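Long-range contacts in trafficking protein particle complex subunit 3 (Naegleria fowleri, PDB 6AQ3), which probably serves as a core subunit of the TRAPP vesicle-tethering complex, acting in membrane traffic, and carries a covalently bound palmitic acid: residues N124-V130 with Y143-I147; F85-A89 with Q114-S118. All coordinates share one frame; numbering follows the deposited sequence.

From the N terminus, the chain first passes through helices 25-42 and 49-75 and then enters helix 85-101, whose N-terminal part is the first half of contact 2. Strand 106-108 and the loop after it bring the chain back to 114-118, closing a loop of 24 intervening residues and laying the helix on the four-stranded antiparallel sheet. Strand 116-121 then runs into the loop that opens contact 1, which closes 12 residues later, after helix 134-138, at the approach to helix 146-157. The contacts therefore follow in series, neither nested nor crossed, their centres about 23 Å apart. Ile146 and Ile147 of contact 1 and Thr88 of contact 2 touch bound palmitic acid.

Contact 1 of 2, residues N124-V130 with Y143-I147. With EDO (1,2-ethanediol), chain H.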
ATOM      1  N   ASN C 124     -12.628  -6.921  -6.177  1.00 50.25           N
ATOM      2  CA  ASN C 124     -11.228  -6.608  -5.926  1.00 49.40           C
ATOM      3  C   ASN C 124     -11.088  -5.307  -5.142  1.00 52.07           C
ATOM      4  O   ASN C 124     -11.291  -4.218  -5.703  1.00 51.76           O
ATOM      5  CB  ASN C 124     -10.450  -6.505  -7.245  1.00 52.59           C
ATOM      6  CG  ASN C 124      -8.961  -6.232  -7.029  1.00 56.59           C
ATOM      7  OD1 ASN C 124      -8.506  -6.013  -5.905  1.00 57.52           O
ATOM      8  ND2 ASN C 124      -8.203  -6.225  -8.112  1.00 61.26           N
ATOM      9  N   PRO C 125     -10.661  -5.368  -3.875  1.00 55.76           N
ATOM     10  CA  PRO C 125     -10.601  -4.137  -3.066  1.00 58.16           C
ATOM     11  C   PRO C 125      -9.681  -3.066  -3.616  1.00 54.42           C
ATOM     12  O   PRO C 125      -9.922  -1.881  -3.348  1.00 58.90           O
ATOM     13  CB  PRO C 125     -10.112  -4.637  -1.698  1.00 57.90           C
ATOM     14  CG  PRO C 125      -9.375  -5.901  -1.999  1.00 63.86           C
ATOM     15  CD  PRO C 125     -10.162  -6.536  -3.133  1.00 62.45           C
ATOM     16  N   LEU C 126      -8.657  -3.423  -4.398  1.00 49.01           N
ATOM     17  CA  LEU C 126      -7.825  -2.380  -4.995  1.00 38.98           C
ATOM     18  C   LEU C 126      -8.625  -1.522  -5.960  1.00 46.87           C
ATOM     19  O   LEU C 126      -8.256  -0.371  -6.214  1.00 56.81           O
ATOM     20  CB  LEU C 126      -6.626  -2.976  -5.726  1.00 46.31           C
ATOM     21  CG  LEU C 126      -5.708  -3.941  -4.991  1.00 48.22           C
ATOM     22  CD1 LEU C 126      -4.578  -4.289  -5.952  1.00 52.16           C
ATOM     23  CD2 LEU C 126      -5.201  -3.383  -3.646  1.00 46.98           C
ATOM     24  N   ASN C 127      -9.698  -2.069  -6.533  1.00 56.36           N
ATOM     25  CA  ASN C 127     -10.507  -1.364  -7.526  1.00 63.86           C
ATOM     26  C   ASN C 127     -11.520  -0.390  -6.933  1.00 65.35           C
ATOM     27  O   ASN C 127     -12.164   0.328  -7.701  1.00 59.83           O
ATOM     28  CB  ASN C 127     -11.259  -2.366  -8.413  1.00 63.34           C
ATOM     29  CG  ASN C 127     -10.374  -2.997  -9.453  1.00 61.97           C
ATOM     30  OD1 ASN C 127      -9.197  -2.668  -9.559  1.00 59.86           O
ATOM     31  ND2 ASN C 127     -10.938  -3.904 -10.239  1.00 66.14           N
ATOM     32  N   ASP C 128     -11.709  -0.387  -5.613  1.00 71.21           N
ATOM     33  CA  ASP C 128     -12.777   0.389  -4.980  1.00 78.51           C
ATOM     34  C   ASP C 128     -12.708   1.876  -5.316  1.00 71.06           C
ATOM     35  O   ASP C 128     -11.665   2.519  -5.172  1.00 65.59           O
ATOM     36  CB  ASP C 128     -12.724   0.186  -3.467  1.00 86.90           C
ATOM     37  CG  ASP C 128     -13.239  -1.180  -3.049  1.00 91.93           C
ATOM     38  OD1 ASP C 128     -13.594  -1.979  -3.945  1.00 89.76           O
ATOM     39  OD2 ASP C 128     -13.257  -1.464  -1.833  1.00 93.92           O
ATOM     40  N   PHE C 129     -13.838   2.418  -5.769  1.00 67.28           N
ATOM     41  CA  PHE C 129     -14.001   3.839  -6.061  1.00 72.24           C
ATOM     42  C   PHE C 129     -13.093   4.309  -7.201  1.00 70.21           C
ATOM     43  O   PHE C 129     -12.871   5.514  -7.374  1.00 75.62           O
ATOM     44  CB  PHE C 129     -13.758   4.676  -4.799  1.00 81.68           C
ATOM     45  CG  PHE C 129     -14.671   4.322  -3.648  1.00 97.95           C
ATOM     46  CD1 PHE C 129     -15.995   3.960  -3.867  1.00101.81           C
ATOM     47  CD2 PHE C 129     -14.192   4.324  -2.345  1.00105.50           C
ATOM     48  CE1 PHE C 129     -16.831   3.623  -2.811  1.00106.76           C
ATOM     49  CE2 PHE C 129     -15.026   3.993  -1.277  1.00112.57           C
ATOM     50  CZ  PHE C 129     -16.348   3.639  -1.514  1.00111.48           C
ATOM     51  N   VAL C 130     -12.571   3.382  -7.998  1.00 58.69           N
ATOM     52  CA  VAL C 130     -11.686   3.700  -9.113  1.00 47.64           C
ATOM     53  C   VAL C 130     -12.525   3.737 -10.379  1.00 53.41           C
ATOM     54  O   VAL C 130     -13.396   2.883 -10.591  1.00 56.96           O
ATOM     55  CB  VAL C 130     -10.544   2.670  -9.243  1.00 50.80           C
ATOM     56  CG1 VAL C 130      -9.699   2.942 -10.489  1.00 47.82           C
ATOM     57  CG2 VAL C 130      -9.680   2.665  -8.001  1.00 54.80           C
ATOM     58  N   TYR C 143      -5.039  -2.075 -14.066  1.00 40.16           N
ATOM     59  CA  TYR C 143      -4.863  -1.337 -12.821  1.00 39.88           C
ATOM     60  C   TYR C 143      -4.188  -2.168 -11.733  1.00 39.50           C
ATOM     61  O   TYR C 143      -3.345  -1.653 -10.991  1.00 34.92           O
ATOM     62  CB  TYR C 143      -6.228  -0.849 -12.341  1.00 42.55           C
ATOM     63  CG  TYR C 143      -6.155   0.078 -11.152  1.00 41.43           C
ATOM     64  CD1 TYR C 143      -5.949   1.446 -11.316  1.00 44.40           C
ATOM     65  CD2 TYR C 143      -6.264  -0.422  -9.868  1.00 39.36           C
ATOM     66  CE1 TYR C 143      -5.883   2.306 -10.209  1.00 44.24           C
ATOM     67  CE2 TYR C 143      -6.192   0.400  -8.786  1.00 46.12           C
ATOM     68  CZ  TYR C 143      -5.999   1.761  -8.954  1.00 45.29           C
ATOM     69  OH  TYR C 143      -5.920   2.547  -7.842  1.00 50.60           O
ATOM     70  N   SER C 144      -4.542  -3.453 -11.621  1.00 40.06           N
ATOM     71  CA  SER C 144      -4.037  -4.342 -10.578  1.00 38.06           C
ATOM     72  C   SER C 144      -2.905  -5.253 -11.043  1.00 40.65           C
ATOM     73  O   SER C 144      -2.699  -6.313 -10.442  1.00 41.61           O
ATOM     74  CB  SER C 144      -5.160  -5.214 -10.037  1.00 37.37           C
ATOM     75  OG  SER C 144      -6.140  -4.428  -9.424  1.00 49.96           O
ATOM     76  N   ASN C 145      -2.124  -4.836 -12.047  1.00 35.08           N
ATOM     77  CA  ASN C 145      -1.138  -5.734 -12.639  1.00 37.44           C
ATOM     78  C   ASN C 145      -0.075  -6.175 -11.644  1.00 49.86           C
ATOM     79  O   ASN C 145       0.553  -7.228 -11.847  1.00 47.34           O
ATOM     80  CB  ASN C 145      -0.463  -5.079 -13.837  1.00 38.44           C
ATOM     81  CG  ASN C 145      -0.218  -6.070 -14.968  1.00 43.33           C
ATOM     82  OD1 ASN C 145      -0.959  -7.040 -15.108  1.00 43.42           O
ATOM     83  ND2 ASN C 145       0.796  -5.809 -15.799  1.00 46.62           N
ATOM     84  N   ILE C 146       0.105  -5.421 -10.552  1.00 42.82           N
ATOM     85  CA  ILE C 146       1.035  -5.821  -9.503  1.00 42.83           C
ATOM     86  C   ILE C 146       0.757  -7.248  -9.026  1.00 47.72           C
ATOM     87  O   ILE C 146       1.668  -7.938  -8.556  1.00 48.90           O
ATOM     88  CB  ILE C 146       0.977  -4.809  -8.348  1.00 41.69           C
ATOM     89  CG1 ILE C 146       2.190  -4.968  -7.440  1.00 49.76           C
ATOM     90  CG2 ILE C 146      -0.293  -5.016  -7.530  1.00 38.54           C
ATOM     91  CD1 ILE C 146       2.443  -3.749  -6.579  1.00 57.03           C
ATOM     92  N   ILE C 147      -0.499  -7.708  -9.121  1.00 49.54           N
ATOM     93  CA  ILE C 147      -0.837  -9.069  -8.699  1.00 47.29           C
ATOM     94  C   ILE C 147      -0.111 -10.104  -9.553  1.00 50.42           C
ATOM     95  O   ILE C 147       0.362 -11.128  -9.044  1.00 56.35           O
ATOM     96  CB  ILE C 147      -2.368  -9.287  -8.726  1.00 46.14           C
ATOM     97  CG1 ILE C 147      -3.069  -8.327  -7.752  1.00 44.75           C
ATOM     98  CG2 ILE C 147      -2.732 -10.742  -8.343  1.00 34.34           C
ATOM     99  CD1 ILE C 147      -4.576  -8.472  -7.733  1.00 40.81           C
TER
HETATM  100  C1  EDO H 202      -8.928   4.188  -4.890  1.00 79.21           C
HETATM  101  O1  EDO H 202      -7.839   5.064  -4.588  1.00 82.34           O
HETATM  102  C2  EDO H 202      -8.826   2.922  -4.048  1.00 81.68           C
HETATM  103  O2  EDO H 202      -9.688   3.036  -2.906  1.00 85.52           O
HETATM  104  O   HOH W   1      -6.146   1.051  -5.736  1.00 50.82           O
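This is a buried contact, mixed polar and apolar, of the loop that follows strand 116-121, with its short 3-10 segment 125-127, against the residues leading into helix 146-157: Asn124, Leu126, Asn127 and Val130 meet Tyr143 and Ser144. The two segments bury 290 Å² between them. Val130 supplies the apolar part: its CG1 branch sits over one face of the Tyr143 ring, 4.2 Å from the centroid and 22° off the normal, displaced toward the rim, which is CH-pi geometry. The other branch, Val130 CG2, lies 3.8 Å from Tyr143 OH. A water at the ring edge, in plane, accepts from Tyr143 OH at 2.6 Å and donates to Leu126 O, so a buried hydroxyl and a backbone carbonyl share one bridge. In the TRAPP-component fold the contact lies between the sheet and the helices: Tyr166 of strand 160-168 touches Asn124 and Ser144, and Tyr35 of helix 25-42 touches Leu126. The two amide atoms of Asn124 serve different partners. CG anti to the backbone N carries the amide toward Ser144, and Asn124 ND2 reaches Ser144 OG at 3.0 Å in a weak, bent bond. Asn124 OD1 accepts from Leu126 N at 3.0 Å in an Asx turn, the donor standing 52° out of the carbonyl plane. Asn127 OD1 also approaches Ser144 OG, at 3.5 Å, and the Asn127 amide passes the Tyr143 ring with the planes 68° apart.

Contact 2 of 2, residues F85-A89 with Q114-S118; sequences FKDTA and QTEYS. With EDO (1,2-ethanediol), chain O.
Phe85 holds CG trans to its own amide nitrogen (chi1 174°), which sends the ring from the N-terminal part of helix 85-101 toward the strand; Tyr117 sets CG between N and the carbonyl carbon (chi1 60°), and its ring reaches back to the helix. The result is helix-on-sheet packing in the mixed alpha-helical and antiparallel-sheet TRAPP-component fold, helix 85-89 lying on strand 116-118 with segment axes 9.2 Å apart and only 4° from parallel. Ala89 rests its CB over the centre of the Tyr117 ring, 3.5 Å from the centroid, a CH-pi contact. The Phe85 and Tyr117 rings meet obliquely, with Phe85 CZ 3.5 Å from Tyr117 CE2. Gln114 O lies at the edge of the Phe85 ring, in plane, 3.4 Å from Phe85 CD2, and Thr115 O comes obliquely to 3.1 Å from Phe85 CE2. On strand 177-186, Val181 and Leu183 touch Phe85 and Val181 also touches Tyr117, placing both aromatics between helix and sheet; the ring of Trp110, a loop residue, meets that of Tyr117. Thr88, whose side chain also touches the bound palmitic acid, joins the Tyr117 hydroxyl to the backbone carbonyl of Phe85 in a two-bond chain. Thr88 OG1 accepts from Tyr117 OH at 2.6 Å and donates to Phe85 O, whose second donor is Thr88 N at 3.0 Å. Thr88 OG1 lies in the carbonyl plane of Phe85, 2.7 Å from Phe85 O.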
ATOM      1  N   PHE C  85       2.895 -27.716 -10.578  1.00 66.78           N
ATOM      2  CA  PHE C  85       2.299 -26.454 -11.005  1.00 63.89           C
ATOM      3  C   PHE C  85       0.791 -26.465 -10.804  1.00 74.58           C
ATOM      4  O   PHE C  85       0.199 -25.440 -10.449  1.00 79.50           O
ATOM      5  CB  PHE C  85       2.640 -26.190 -12.471  1.00 60.91           C
ATOM      6  CG  PHE C  85       1.941 -24.972 -13.063  1.00 65.44           C
ATOM      7  CD1 PHE C  85       2.371 -23.680 -12.777  1.00 56.67           C
ATOM      8  CD2 PHE C  85       0.848 -25.136 -13.904  1.00 64.92           C
ATOM      9  CE1 PHE C  85       1.732 -22.577 -13.328  1.00 59.27           C
ATOM     10  CE2 PHE C  85       0.208 -24.047 -14.455  1.00 60.66           C
ATOM     11  CZ  PHE C  85       0.650 -22.761 -14.167  1.00 62.87           C
ATOM     12  N   LYS C  86       0.149 -27.596 -11.097  1.00 77.41           N
ATOM     13  CA  LYS C  86      -1.291 -27.716 -10.895  1.00 79.63           C
ATOM     14  C   LYS C  86      -1.688 -27.407  -9.454  1.00 68.74           C
ATOM     15  O   LYS C  86      -2.786 -26.903  -9.218  1.00 61.90           O
ATOM     16  CB  LYS C  86      -1.757 -29.126 -11.283  1.00 85.12           C
ATOM     17  N   ASP C  87      -0.803 -27.681  -8.485  1.00 67.59           N
ATOM     18  CA  ASP C  87      -1.116 -27.426  -7.081  1.00 73.55           C
ATOM     19  C   ASP C  87      -1.161 -25.937  -6.753  1.00 73.01           C
ATOM     20  O   ASP C  87      -1.805 -25.549  -5.771  1.00 73.43           O
ATOM     21  CB  ASP C  87      -0.067 -28.065  -6.168  1.00 80.60           C
ATOM     22  CG  ASP C  87       0.032 -29.561  -6.339  1.00 91.66           C
ATOM     23  OD1 ASP C  87      -1.025 -30.201  -6.531  1.00 92.63           O
ATOM     24  OD2 ASP C  87       1.172 -30.088  -6.274  1.00 93.62           O
ATOM     25  N   THR C  88      -0.489 -25.096  -7.541  1.00 63.67           N
ATOM     26  CA  THR C  88      -0.438 -23.685  -7.204  1.00 61.29           C
ATOM     27  C   THR C  88      -1.795 -23.024  -7.340  1.00 59.92           C
ATOM     28  O   THR C  88      -2.041 -22.016  -6.672  1.00 59.79           O
ATOM     29  CB  THR C  88       0.579 -22.960  -8.087  1.00 57.70           C
ATOM     30  OG1 THR C  88       0.089 -22.928  -9.433  1.00 60.76           O
ATOM     31  CG2 THR C  88       1.931 -23.689  -8.049  1.00 58.78           C
ATOM     32  N   ALA C  89      -2.684 -23.584  -8.165  1.00 57.58           N
ATOM     33  CA  ALA C  89      -3.952 -22.917  -8.447  1.00 56.63           C
ATOM     34  C   ALA C  89      -4.791 -22.751  -7.182  1.00 62.92           C
ATOM     35  O   ALA C  89      -5.213 -21.636  -6.849  1.00 61.96           O
ATOM     36  CB  ALA C  89      -4.716 -23.690  -9.519  1.00 55.75           C
ATOM     37  N   GLN C 114      -2.555 -29.307 -18.230  1.00 80.49           N
ATOM     38  CA  GLN C 114      -2.493 -28.729 -16.886  1.00 72.73           C
ATOM     39  C   GLN C 114      -1.299 -27.795 -16.701  1.00 64.41           C
ATOM     40  O   GLN C 114      -0.857 -27.548 -15.580  1.00 70.25           O
ATOM     41  CB  GLN C 114      -2.459 -29.831 -15.821  1.00 68.43           C
ATOM     42  CG  GLN C 114      -3.608 -30.806 -15.898  1.00 75.48           C
ATOM     43  CD  GLN C 114      -3.380 -32.037 -15.041  1.00 86.77           C
ATOM     44  OE1 GLN C 114      -2.391 -32.766 -15.206  1.00 94.95           O
ATOM     45  NE2 GLN C 114      -4.298 -32.279 -14.116  1.00 88.64           N
ATOM     46  N   THR C 115      -0.805 -27.204 -17.776  1.00 64.95           N
ATOM     47  CA  THR C 115       0.231 -26.188 -17.652  1.00 72.52           C
ATOM     48  C   THR C 115      -0.341 -24.777 -17.672  1.00 71.18           C
ATOM     49  O   THR C 115       0.422 -23.811 -17.575  1.00 77.82           O
ATOM     50  CB  THR C 115       1.274 -26.348 -18.759  1.00 73.88           C
ATOM     51  OG1 THR C 115       0.644 -26.193 -20.036  1.00 75.35           O
ATOM     52  CG2 THR C 115       1.933 -27.737 -18.673  1.00 68.46           C
ATOM     53  N   GLU C 116      -1.659 -24.634 -17.804  1.00 66.18           N
ATOM     54  CA  GLU C 116      -2.307 -23.329 -17.792  1.00 62.33           C
ATOM     55  C   GLU C 116      -3.613 -23.410 -17.026  1.00 63.94           C
ATOM     56  O   GLU C 116      -4.354 -24.391 -17.135  1.00 71.89           O
ATOM     57  CB  GLU C 116      -2.642 -22.802 -19.184  1.00 65.80           C
ATOM     58  CG  GLU C 116      -1.545 -22.847 -20.193  1.00 78.45           C
ATOM     59  CD  GLU C 116      -1.982 -22.217 -21.489  1.00 89.44           C
ATOM     60  OE1 GLU C 116      -1.151 -22.115 -22.419  1.00 90.32           O
ATOM     61  OE2 GLU C 116      -3.168 -21.824 -21.568  1.00 93.00           O
ATOM     62  N   TYR C 117      -3.893 -22.361 -16.270  1.00 62.06           N
ATOM     63  CA  TYR C 117      -5.190 -22.184 -15.652  1.00 59.63           C
ATOM     64  C   TYR C 117      -5.419 -20.689 -15.521  1.00 60.61           C
ATOM     65  O   TYR C 117      -4.488 -19.889 -15.638  1.00 65.94           O
ATOM     66  CB  TYR C 117      -5.271 -22.899 -14.292  1.00 64.37           C
ATOM     67  CG  TYR C 117      -4.270 -22.425 -13.245  1.00 64.30           C
ATOM     68  CD1 TYR C 117      -4.521 -21.288 -12.479  1.00 64.22           C
ATOM     69  CD2 TYR C 117      -3.073 -23.104 -13.033  1.00 54.17           C
ATOM     70  CE1 TYR C 117      -3.613 -20.839 -11.522  1.00 56.77           C
ATOM     71  CE2 TYR C 117      -2.162 -22.667 -12.070  1.00 57.02           C
ATOM     72  CZ  TYR C 117      -2.444 -21.531 -11.321  1.00 58.00           C
ATOM     73  OH  TYR C 117      -1.564 -21.083 -10.365  1.00 60.84           O
ATOM     74  N   SER C 118      -6.667 -20.316 -15.283  1.00 65.85           N
ATOM     75  CA  SER C 118      -7.021 -18.931 -15.023  1.00 62.32           C
ATOM     76  C   SER C 118      -7.547 -18.818 -13.605  1.00 60.71           C
ATOM     77  O   SER C 118      -8.141 -19.763 -13.072  1.00 54.03           O
ATOM     78  CB  SER C 118      -8.073 -18.406 -15.999  1.00 63.44           C
ATOM     79  OG  SER C 118      -7.557 -18.337 -17.315  1.00 66.00           O
TER
HETATM   80  C1  EDO O 202       1.021 -29.964 -13.818  1.00 76.47           C
HETATM   81  O1  EDO O 202       1.313 -29.525 -12.483  1.00 74.16           O
HETATM   82  C2  EDO O 202       2.028 -29.397 -14.816  1.00 76.45           C
HETATM   83  O2  EDO O 202       3.352 -29.800 -14.453  1.00 78.50           O